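Local coordinates for protein jasmonate-induced oxygenase 2 (Arabidopsis thaliana, PDB 6LSV) that oxidises the plant stress hormone jasmonate to 12-hydroxyjasmonate, using iron, molecular oxygen and 2-oxoglutarate, at residues A[209-214]-A[293-298]; A[121-126]-A[135-140]. All coordinates share one frame; numbering follows the deposited sequence.

Contact 1: A[209-214]-A[293-298]. With AKG (2-oxoglutaric acid), chain C.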
loop_
_atom_site.group_PDB
_atom_site.type_symbol
_atom_site.label_atom_id
_atom_site.label_comp_id
_atom_site.label_asym_id
_atom_site.label_seq_id
_atom_site.Cartn_x
_atom_site.Cartn_y
_atom_site.Cartn_z
ATOM N N VAL A 209 -6.674 -4.168 -2.915
ATOM C CA VAL A 209 -6.673 -5.478 -2.277
ATOM C C VAL A 209 -5.845 -6.415 -3.141
ATOM O O VAL A 209 -6.046 -6.480 -4.359
ATOM C CB VAL A 209 -8.101 -6.015 -2.087
ATOM C CG1 VAL A 209 -8.078 -7.288 -1.258
ATOM C CG2 VAL A 209 -8.980 -4.955 -1.435
ATOM N N ASN A 210 -4.920 -7.136 -2.516
ATOM C CA ASN A 210 -3.944 -7.955 -3.222
ATOM C C ASN A 210 -4.216 -9.432 -2.972
ATOM O O ASN A 210 -4.418 -9.849 -1.826
ATOM C CB ASN A 210 -2.522 -7.602 -2.785
ATOM C CG ASN A 210 -2.173 -6.153 -3.048
ATOM O OD1 ASN A 210 -2.346 -5.653 -4.159
ATOM N ND2 ASN A 210 -1.683 -5.466 -2.021
ATOM N N TYR A 211 -4.210 -10.219 -4.046
ATOM C CA TYR A 211 -4.432 -11.658 -3.981
ATOM C C TYR A 211 -3.171 -12.358 -4.459
ATOM O O TYR A 211 -2.749 -12.164 -5.603
ATOM C CB TYR A 211 -5.634 -12.067 -4.836
ATOM C CG TYR A 211 -5.969 -13.540 -4.749
ATOM C CD1 TYR A 211 -5.945 -14.205 -3.530
ATOM C CD2 TYR A 211 -6.304 -14.268 -5.886
ATOM C CE1 TYR A 211 -6.247 -15.550 -3.442
ATOM C CE2 TYR A 211 -6.610 -15.617 -5.808
ATOM C CZ TYR A 211 -6.580 -16.250 -4.582
ATOM O OH TYR A 211 -6.881 -17.589 -4.489
ATOM N N TYR A 212 -2.573 -13.169 -3.584
ATOM C CA TYR A 212 -1.348 -13.905 -3.887
ATOM C C TYR A 212 -1.658 -15.396 -3.921
ATOM O O TYR A 212 -1.598 -16.070 -2.882
ATOM C CB TYR A 212 -0.262 -13.598 -2.852
ATOM C CG TYR A 212 -0.069 -12.120 -2.600
ATOM C CD1 TYR A 212 0.733 -11.353 -3.436
ATOM C CD2 TYR A 212 -0.699 -11.489 -1.534
ATOM C CE1 TYR A 212 0.908 -10.000 -3.217
ATOM C CE2 TYR A 212 -0.530 -10.136 -1.306
ATOM C CZ TYR A 212 0.275 -9.397 -2.151
ATOM O OH TYR A 212 0.448 -8.051 -1.929
ATOM N N PRO A 213 -1.994 -15.962 -5.095
ATOM C CA PRO A 213 -2.311 -17.397 -5.178
ATOM C C PRO A 213 -1.089 -18.264 -4.929
ATOM O O PRO A 213 0.007 -17.734 -4.730
ATOM C CB PRO A 213 -2.834 -17.557 -6.615
ATOM C CG PRO A 213 -3.143 -16.159 -7.089
ATOM C CD PRO A 213 -2.145 -15.294 -6.397
ATOM N N LYS A 214 -1.244 -19.585 -4.930
ATOM C CA LYS A 214 -0.083 -20.434 -4.715
ATOM C C LYS A 214 0.817 -20.395 -5.950
ATOM O O LYS A 214 0.354 -20.205 -7.080
ATOM C CB LYS A 214 -0.506 -21.871 -4.380
ATOM C CG LYS A 214 -1.472 -22.015 -3.189
ATOM C CD LYS A 214 -2.213 -23.322 -3.232
ATOM C CE LYS A 214 -2.829 -23.626 -4.581
ATOM N NZ LYS A 214 -3.423 -22.548 -5.420
ATOM N N GLU A 293 -2.345 -19.430 -0.096
ATOM C CA GLU A 293 -2.532 -18.126 -0.697
ATOM C C GLU A 293 -2.426 -17.052 0.379
ATOM O O GLU A 293 -2.186 -17.338 1.554
ATOM C CB GLU A 293 -3.888 -18.073 -1.402
ATOM C CG GLU A 293 -5.006 -18.690 -0.567
ATOM C CD GLU A 293 -6.386 -18.230 -0.992
ATOM O OE1 GLU A 293 -6.857 -18.678 -2.059
ATOM O OE2 GLU A 293 -7.002 -17.427 -0.256
ATOM N N ARG A 294 -2.615 -15.802 -0.033
ATOM C CA ARG A 294 -2.651 -14.672 0.881
ATOM C C ARG A 294 -3.653 -13.658 0.357
ATOM O O ARG A 294 -3.906 -13.579 -0.848
ATOM C CB ARG A 294 -1.272 -14.005 1.043
ATOM C CG ARG A 294 -0.313 -14.735 1.975
ATOM C CD ARG A 294 0.972 -13.941 2.240
ATOM N NE ARG A 294 0.809 -12.904 3.259
ATOM C CZ ARG A 294 0.735 -11.600 3.005
ATOM N NH1 ARG A 294 0.812 -11.153 1.757
ATOM N NH2 ARG A 294 0.583 -10.738 4.003
ATOM N N VAL A 295 -4.227 -12.886 1.276
ATOM C CA VAL A 295 -5.097 -11.767 0.933
ATOM C C VAL A 295 -4.746 -10.616 1.862
ATOM O O VAL A 295 -4.825 -10.759 3.088
ATOM C CB VAL A 295 -6.590 -12.120 1.057
ATOM C CG1 VAL A 295 -7.421 -10.852 1.177
ATOM C CG2 VAL A 295 -7.044 -12.950 -0.135
ATOM N N SER A 296 -4.358 -9.480 1.290
ATOM C CA SER A 296 -3.998 -8.308 2.071
ATOM C C SER A 296 -4.717 -7.083 1.530
ATOM O O SER A 296 -4.981 -6.975 0.330
ATOM C CB SER A 296 -2.486 -8.077 2.076
ATOM O OG SER A 296 -1.796 -9.294 2.301
ATOM N N LEU A 297 -5.027 -6.159 2.435
ATOM C CA LEU A 297 -5.804 -4.967 2.123
ATOM C C LEU A 297 -4.939 -3.739 2.372
ATOM O O LEU A 297 -4.470 -3.522 3.495
ATOM C CB LEU A 297 -7.082 -4.910 2.963
ATOM C CG LEU A 297 -8.275 -5.784 2.555
ATOM C CD1 LEU A 297 -8.003 -7.269 2.753
ATOM C CD2 LEU A 297 -9.514 -5.367 3.327
ATOM N N ALA A 298 -4.733 -2.942 1.328
ATOM C CA ALA A 298 -3.901 -1.747 1.391
ATOM C C ALA A 298 -4.795 -0.524 1.236
ATOM O O ALA A 298 -5.313 -0.257 0.147
ATOM C CB ALA A 298 -2.818 -1.777 0.314
HETATM C C1 AKG C . 0.731 -3.221 -0.789
HETATM O O1 AKG C . 0.830 -2.096 -0.239
HETATM O O2 AKG C . 0.056 -3.331 -1.850
HETATM C C2 AKG C . 1.453 -4.427 -0.176
HETATM O O5 AKG C . 2.636 -4.402 -0.098
HETATM C C3 AKG C . 0.695 -5.659 0.336
HETATM C C4 AKG C . 1.396 -6.196 1.587
HETATM C C5 AKG C . 0.971 -7.637 1.881
HETATM O O3 AKG C . 0.964 -8.080 3.059
HETATM O O4 AKG C . 0.630 -8.384 0.931
#
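The ring of Y212 crosses the side chain of R294 obliquely, the ring and guanidinium planes 35° apart. The contact is along the CD2-CE2 side of the ring, where CE2 of Y212 comes 3.5 Å from NH1 of R294 and CD2 of Y212 meets the CB of R294. Both groups serve the same carboxylate of 2-oxoglutarate. NH1 of R294 reaches its O4 at 2.9 Å and NH2 of R294 its O3 at 2.8 Å, two nearly straight hydrogen bonds, one to each carboxylate oxygen, with the ligand carboxyl carbon C5 lying in the guanidinium plane. A bend at chi3 turns the arginine head along the sheet to this position, and NE is held by the backbone carbonyl of V242. The OH of Y212 adds a weak bond to O4, while OG of S296 lies near both oxygens. These residues line one face of the antiparallel pair formed by strands 204-212 and 294-302, part of the double-stranded beta-helix (jelly-roll) core of 2-oxoglutarate oxygenases; the R294 and S296 pair corresponds to the family's RxS motif. At the other end of the ligand, ND2 of N210 donates to O2 at 2.8 Å with a bent N-H...O angle of 139°, and OD1 of N210 accepts from NE of R208, which fixes the turn of the amide. Hydrogen-bonded pairs N210-S296 and Y212-R294 tie the strands; N210 N to S296 O is 2.9 Å. On the opposite face V209 CG1 packs on L297 CD1 at 4.0 Å. There too OH of Y211 gives a 2.7 Å bond to OE1 of E293, arriving 50° out of the carboxylate plane, and E293 is further engaged by R98 and H102 of helix 87-102.

Contact 2: A[121-126]-A[135-140]. With JAA ({(1R,2R)-3-oxo-2-[(2Z)-pent-2-en-1-yl]cyclopentyl}acetic acid), chain D.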
loop_
_atom_site.group_PDB
_atom_site.type_symbol
_atom_site.label_atom_id
_atom_site.label_comp_id
_atom_site.label_asym_id
_atom_site.label_seq_id
_atom_site.Cartn_x
_atom_site.Cartn_y
_atom_site.Cartn_z
ATOM N N TYR A 121 -10.328 -4.670 -11.678
ATOM C CA TYR A 121 -9.634 -5.940 -11.511
ATOM C C TYR A 121 -8.346 -5.914 -12.327
ATOM O O TYR A 121 -8.389 -5.811 -13.558
ATOM C CB TYR A 121 -10.558 -7.075 -11.950
ATOM C CG TYR A 121 -9.973 -8.467 -11.927
ATOM C CD1 TYR A 121 -9.364 -8.971 -10.784
ATOM C CD2 TYR A 121 -10.070 -9.295 -13.037
ATOM C CE1 TYR A 121 -8.843 -10.253 -10.761
ATOM C CE2 TYR A 121 -9.556 -10.576 -13.025
ATOM C CZ TYR A 121 -8.945 -11.051 -11.886
ATOM O OH TYR A 121 -8.429 -12.327 -11.875
ATOM N N GLY A 122 -7.201 -6.001 -11.641
ATOM C CA GLY A 122 -5.917 -5.854 -12.289
ATOM C C GLY A 122 -4.978 -7.003 -11.975
ATOM O O GLY A 122 -5.149 -7.731 -10.998
ATOM N N SER A 123 -3.967 -7.151 -12.836
ATOM C CA SER A 123 -2.918 -8.145 -12.632
ATOM C C SER A 123 -1.507 -7.608 -12.820
ATOM O O SER A 123 -0.554 -8.348 -12.557
ATOM C CB SER A 123 -3.116 -9.341 -13.574
ATOM O OG SER A 123 -4.005 -10.284 -12.997
ATOM N N ARG A 124 -1.328 -6.364 -13.254
ATOM C CA ARG A 124 0.004 -5.799 -13.394
ATOM C C ARG A 124 -0.053 -4.308 -13.095
ATOM O O ARG A 124 -1.124 -3.694 -13.068
ATOM C CB ARG A 124 0.582 -6.051 -14.795
ATOM C CG ARG A 124 -0.008 -5.166 -15.882
ATOM C CD ARG A 124 0.587 -5.481 -17.243
ATOM N NE ARG A 124 1.807 -4.721 -17.491
ATOM C CZ ARG A 124 2.767 -5.093 -18.333
ATOM N NH1 ARG A 124 2.654 -6.222 -19.020
ATOM N NH2 ARG A 124 3.841 -4.335 -18.487
ATOM N N LEU A 125 1.124 -3.734 -12.867
ATOM C CA LEU A 125 1.276 -2.312 -12.592
ATOM C C LEU A 125 2.425 -1.803 -13.447
ATOM O O LEU A 125 3.554 -2.290 -13.326
ATOM C CB LEU A 125 1.533 -2.072 -11.101
ATOM C CG LEU A 125 1.737 -0.660 -10.552
ATOM C CD1 LEU A 125 0.599 0.259 -10.959
ATOM C CD2 LEU A 125 1.855 -0.720 -9.034
ATOM N N GLY A 126 2.136 -0.849 -14.323
ATOM C CA GLY A 126 3.088 -0.406 -15.318
ATOM C C GLY A 126 2.735 -0.913 -16.706
ATOM O O GLY A 126 1.912 -1.812 -16.893
ATOM N N TRP A 135 3.594 -12.184 -8.956
ATOM C CA TRP A 135 2.671 -13.302 -8.768
ATOM C C TRP A 135 1.494 -12.863 -7.897
ATOM O O TRP A 135 1.313 -13.306 -6.762
ATOM C CB TRP A 135 3.395 -14.496 -8.159
ATOM C CG TRP A 135 2.653 -15.789 -8.348
ATOM C CD1 TRP A 135 1.870 -16.430 -7.432
ATOM C CD2 TRP A 135 2.618 -16.590 -9.534
ATOM N NE1 TRP A 135 1.354 -17.582 -7.973
ATOM C CE2 TRP A 135 1.797 -17.702 -9.264
ATOM C CE3 TRP A 135 3.200 -16.472 -10.800
ATOM C CZ2 TRP A 135 1.546 -18.693 -10.212
ATOM C CZ3 TRP A 135 2.950 -17.457 -11.740
ATOM C CH2 TRP A 135 2.133 -18.553 -11.441
ATOM N N SER A 136 0.678 -11.977 -8.460
ATOM C CA SER A 136 -0.489 -11.508 -7.730
ATOM C C SER A 136 -1.495 -10.901 -8.691
ATOM O O SER A 136 -1.130 -10.343 -9.731
ATOM C CB SER A 136 -0.118 -10.471 -6.663
ATOM O OG SER A 136 0.823 -9.538 -7.161
ATOM N N ASP A 137 -2.765 -11.028 -8.324
ATOM C CA ASP A 137 -3.855 -10.240 -8.872
ATOM C C ASP A 137 -4.286 -9.233 -7.814
ATOM O O ASP A 137 -3.973 -9.381 -6.629
ATOM C CB ASP A 137 -5.038 -11.127 -9.276
ATOM C CG ASP A 137 -4.656 -12.176 -10.306
ATOM O OD1 ASP A 137 -3.776 -11.900 -11.146
ATOM O OD2 ASP A 137 -5.236 -13.282 -10.270
ATOM N N TYR A 138 -5.007 -8.201 -8.239
ATOM C CA TYR A 138 -5.400 -7.168 -7.295
ATOM C C TYR A 138 -6.673 -6.489 -7.777
ATOM O O TYR A 138 -7.078 -6.621 -8.935
ATOM C CB TYR A 138 -4.280 -6.138 -7.097
ATOM C CG TYR A 138 -4.015 -5.287 -8.317
ATOM C CD1 TYR A 138 -4.692 -4.090 -8.510
ATOM C CD2 TYR A 138 -3.088 -5.681 -9.276
ATOM C CE1 TYR A 138 -4.458 -3.311 -9.624
ATOM C CE2 TYR A 138 -2.845 -4.907 -10.396
ATOM C CZ TYR A 138 -3.534 -3.722 -10.565
ATOM O OH TYR A 138 -3.306 -2.940 -11.678
ATOM N N TYR A 139 -7.299 -5.748 -6.860
ATOM C CA TYR A 139 -8.416 -4.868 -7.169
ATOM C C TYR A 139 -8.107 -3.475 -6.646
ATOM O O TYR A 139 -7.497 -3.319 -5.587
ATOM C CB TYR A 139 -9.733 -5.364 -6.557
ATOM C CG TYR A 139 -10.946 -4.883 -7.314
ATOM C CD1 TYR A 139 -11.460 -3.610 -7.104
ATOM C CD2 TYR A 139 -11.564 -5.693 -8.254
ATOM C CE1 TYR A 139 -12.565 -3.162 -7.806
ATOM C CE2 TYR A 139 -12.667 -5.256 -8.959
ATOM C CZ TYR A 139 -13.162 -3.992 -8.732
ATOM O OH TYR A 139 -14.258 -3.558 -9.437
ATOM N N PHE A 140 -8.537 -2.460 -7.391
ATOM C CA PHE A 140 -8.263 -1.075 -7.029
ATOM C C PHE A 140 -9.530 -0.247 -7.195
ATOM O O PHE A 140 -10.235 -0.383 -8.199
ATOM C CB PHE A 140 -7.127 -0.509 -7.891
ATOM C CG PHE A 140 -6.767 0.915 -7.578
ATOM C CD1 PHE A 140 -6.182 1.248 -6.367
ATOM C CD2 PHE A 140 -7.004 1.920 -8.504
ATOM C CE1 PHE A 140 -5.844 2.561 -6.086
ATOM C CE2 PHE A 140 -6.671 3.232 -8.226
ATOM C CZ PHE A 140 -6.090 3.554 -7.017
HETATM O O01 JAA D . -2.432 -0.208 -7.782
HETATM O O02 JAA D . -2.543 5.975 -6.286
HETATM O O03 JAA D . -1.882 6.178 -8.347
HETATM C C04 JAA D . -2.068 3.113 -7.279
HETATM C C05 JAA D . -1.323 1.668 -7.316
HETATM C C06 JAA D . -2.806 3.181 -8.642
HETATM C C07 JAA D . -2.835 1.889 -9.130
HETATM C C08 JAA D . -2.174 0.933 -7.972
HETATM C C09 JAA D . -1.088 1.091 -5.852
HETATM C C10 JAA D . -1.144 4.195 -7.162
HETATM C C11 JAA D . 0.245 1.594 -5.295
HETATM C C12 JAA D . -1.899 5.524 -7.270
HETATM C C13 JAA D . 1.121 0.777 -4.741
HETATM C C14 JAA D . 0.848 -0.721 -4.632
HETATM C C15 JAA D . 2.028 -1.499 -5.216
HETATM O O HOH W 1 0.500 -7.841 -9.562
#
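Backbone hydrogen bonding between G122 and Y138 sets the register: G122 N to Y138 O and Y138 N to G122 O are both 2.8 Å, making an antiparallel hydrogen-bonded pair, with Y121 and Y139 the adjoining non-hydrogen-bonded pair. Aromatic contacts build on this pairing. With chi1 at 68°, CG of Y138 sits between its own backbone N and carbonyl carbon, and the ring folds back over G122, whose CA lies close over the ring face, 3.8 Å from the centroid and 19° off the normal, a CH-pi contact. The ring of Y139 presents a face to the backbone N of Y121, with Y139 CE2 3.6 Å from that atom. In the fold, 120-122 is the outermost strand at one end of the main sheet, which extends the jelly-roll strands with strands of the N-terminal region; it is laid against strand 137-144, and the chain leaves it towards the jasmonate pocket. Side-chain hydrogen bonds fasten that departing chain. OH of Y138 donates to O of R124 at 2.7 Å, with this oxygen at the ring edge and in its plane; the same hydroxyl is bonded to N113, and the ring also forms a cation-pi contact with R208. OG of S123 donates to OD1 of D137, whose carboxylate also accepts from the backbone N atoms of V10 and Q11. A water bridges by donating to S123 O and to S136 OG, which is also hydrogen-bonded to G223 O. Apolar contacts reach the substrate from both segments: F140 turns a ring face to the cyclopentanone, CZ to C06 of jasmonate 3.7 Å, and L125 CD2 lies 3.9 Å from C15 at the end of the pentenyl tail.

How the contacts relate
Both contacts are buried and belong to one sheet, in which strands 294-302, 204-212, 137-144 and 120-122 follow in that order; contact 1 is interior to it and contact 2 includes its edge strand. They join directly, since Y211 N lies 2.7 Å from D137 O and V209 O 2.9 Å from Y139 N, both probable hydrogen bonds. Contact 1 pairs two regular strands and meets 2-oxoglutarate through polar and charged groups, whereas in contact 2 one partner soon leaves the strand and the closest approaches to jasmonate are the apolar ones of F140 and L125. R208 connects the two chemistries: it bonds N210, makes a cation-pi contact with Y138 and binds jasmonate.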